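Local coordinates for competence damage-inducible protein A (Enterobacter cloacae subsp. cloacae, PDB 5VU3), which is of unknown function but belongs to the CinA (competence-damaged protein) family, some members of which act as nicotinamide mononucleotide deamidases, at residues 29-34 against 101-106. Sequence-based numbering, arbitrary orientation.
Sequences GLRLTT and IAQADV
The backbone oxygen of R31 is gripped by two successive amides of segment 101-106: D105 N at 2.9 Å, tilted out of the carbonyl plane, and V106 N at 3.0 Å, almost in line with the C=O bond. D105 returns the bond through its side chain. D105 OD2 accepts a hydrogen bond from R31 N at 2.8 Å through its anti lone pair, and chi1 of -53°, which sets CG anti to the carbonyl carbon, turns the carboxylate back to this amide. The same oxygen shares a water with G29 O, where helix 14-28 ends in a Schellman motif. Two residues after R31, T33 N donates to V106 O at 2.9 Å; together with the V106 N bond to R31 O it forms the parallel bridge that pairs L32 with V106. The R31 side chain passes D105 OD2 with its CG, bends at chi3 (-68°) and presents an edge of its guanidinium to Q103 O. The NH2 bond is nearly straight and lies close to the guanidinium plane, at 2.6 Å, whereas NE reaches this oxygen only weakly. A second water joins NH2 to Q103 OE1. The methyl of A104 packs 3.6 Å from T33 CG2, and A102 CB lies against T33 OG1 and CB; that hydroxyl is hydrogen-bonded to V59 O. L32 CD1 touches V106 CG1 at 3.7 Å on the sheet face covered by L164 of helix 149-167. As a worked example of how parallel strands begin, the contact shows two helix-to-strand connections brought into register: carboxylate and guanidinium each bind backbone groups rather than one another, so side chains extend the hydrogen bonding of the sheet beyond its first bridge.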
loop_
_atom_site.group_PDB
_atom_site.type_symbol
_atom_site.label_atom_id
_atom_site.label_comp_id
_atom_site.label_asym_id
_atom_site.label_seq_id
_atom_site.Cartn_x
_atom_site.Cartn_y
_atom_site.Cartn_z
ATOM N N GLY A 29 -16.196 -13.284 10.446
ATOM C CA GLY A 29 -14.920 -13.689 11.001
ATOM C C GLY A 29 -13.816 -13.843 9.978
ATOM O O GLY A 29 -12.942 -14.702 10.141
ATOM N N LEU A 30 -13.824 -13.023 8.930
ATOM C CA LEU A 30 -12.918 -13.177 7.801
ATOM C C LEU A 30 -11.889 -12.056 7.782
ATOM O O LEU A 30 -12.193 -10.912 8.139
ATOM C CB LEU A 30 -13.685 -13.178 6.476
ATOM C CG LEU A 30 -14.727 -14.278 6.262
ATOM C CD1 LEU A 30 -15.466 -14.049 4.953
ATOM C CD2 LEU A 30 -14.058 -15.634 6.273
ATOM N N ARG A 31 -10.680 -12.388 7.349
ATOM C CA ARG A 31 -9.605 -11.423 7.189
ATOM C C ARG A 31 -9.319 -11.217 5.706
ATOM O O ARG A 31 -9.393 -12.165 4.912
ATOM C CB ARG A 31 -8.351 -11.893 7.924
ATOM C CG ARG A 31 -8.676 -12.513 9.276
ATOM C CD ARG A 31 -7.479 -12.574 10.205
ATOM N NE ARG A 31 -6.462 -13.513 9.747
ATOM C CZ ARG A 31 -5.645 -14.181 10.556
ATOM N NH1 ARG A 31 -5.732 -14.027 11.872
ATOM N NH2 ARG A 31 -4.741 -15.007 10.051
ATOM N N LEU A 32 -8.996 -9.975 5.343
ATOM C CA LEU A 32 -8.788 -9.550 3.966
ATOM C C LEU A 32 -7.343 -9.113 3.754
ATOM O O LEU A 32 -6.722 -8.528 4.646
ATOM C CB LEU A 32 -9.715 -8.378 3.609
ATOM C CG LEU A 32 -9.508 -7.685 2.260
ATOM C CD1 LEU A 32 -9.940 -8.610 1.131
ATOM C CD2 LEU A 32 -10.273 -6.372 2.204
ATOM N N THR A 33 -6.818 -9.382 2.556
ATOM C CA THR A 33 -5.496 -8.911 2.165
ATOM C C THR A 33 -5.549 -8.511 0.694
ATOM O O THR A 33 -6.461 -8.906 -0.041
ATOM C CB THR A 33 -4.418 -9.978 2.412
ATOM O OG1 THR A 33 -3.113 -9.448 2.132
ATOM C CG2 THR A 33 -4.632 -11.193 1.519
ATOM N N THR A 34 -4.579 -7.702 0.266
ATOM C CA THR A 34 -4.603 -7.147 -1.083
ATOM C C THR A 34 -3.211 -7.152 -1.699
ATOM O O THR A 34 -2.199 -7.033 -1.003
ATOM C CB THR A 34 -5.137 -5.705 -1.111
ATOM O OG1 THR A 34 -4.351 -4.892 -0.229
ATOM C CG2 THR A 34 -6.594 -5.660 -0.684
ATOM N N ILE A 101 0.415 -15.689 2.107
ATOM C CA ILE A 101 1.442 -14.922 2.810
ATOM C C ILE A 101 0.837 -14.177 3.992
ATOM O O ILE A 101 1.436 -14.100 5.076
ATOM C CB ILE A 101 2.147 -13.964 1.831
ATOM C CG1 ILE A 101 3.091 -14.738 0.902
ATOM C CG2 ILE A 101 2.915 -12.873 2.577
ATOM C CD1 ILE A 101 3.411 -13.982 -0.387
ATOM N N ALA A 102 -0.366 -13.634 3.810
ATOM C CA ALA A 102 -1.050 -12.880 4.851
ATOM C C ALA A 102 -1.847 -13.760 5.804
ATOM O O ALA A 102 -2.343 -13.251 6.817
ATOM C CB ALA A 102 -1.989 -11.852 4.217
ATOM N N GLN A 103 -1.956 -15.060 5.522
ATOM C CA GLN A 103 -2.808 -15.969 6.291
ATOM C C GLN A 103 -4.216 -15.397 6.407
ATOM O O GLN A 103 -4.829 -15.381 7.478
ATOM C CB GLN A 103 -2.201 -16.272 7.663
ATOM C CG GLN A 103 -0.822 -16.906 7.558
ATOM C CD GLN A 103 -0.321 -17.508 8.860
ATOM O OE1 GLN A 103 -0.893 -17.291 9.930
ATOM N NE2 GLN A 103 0.757 -18.278 8.770
ATOM N N ALA A 104 -4.724 -14.913 5.280
ATOM C CA ALA A 104 -6.028 -14.275 5.201
ATOM C C ALA A 104 -7.052 -15.240 4.611
ATOM O O ALA A 104 -6.715 -16.300 4.083
ATOM C CB ALA A 104 -5.939 -12.995 4.364
ATOM N N ASP A 105 -8.321 -14.870 4.734
ATOM C CA ASP A 105 -9.397 -15.661 4.151
ATOM C C ASP A 105 -9.782 -15.170 2.766
ATOM O O ASP A 105 -10.210 -15.968 1.921
ATOM C CB ASP A 105 -10.622 -15.627 5.071
ATOM C CG ASP A 105 -10.290 -16.031 6.502
ATOM O OD1 ASP A 105 -10.032 -17.229 6.739
ATOM O OD2 ASP A 105 -10.265 -15.148 7.388
ATOM N N VAL A 106 -9.628 -13.876 2.516
ATOM C CA VAL A 106 -10.071 -13.239 1.287
ATOM C C VAL A 106 -8.930 -12.373 0.774
ATOM O O VAL A 106 -8.228 -11.729 1.560
ATOM C CB VAL A 106 -11.343 -12.392 1.518
ATOM C CG1 VAL A 106 -11.788 -11.719 0.230
ATOM C CG2 VAL A 106 -12.471 -13.250 2.105
HETATM O O HOH W 1 -10.445 -15.816 9.838
HETATM O O HOH W 2 -2.086 -15.380 11.109
#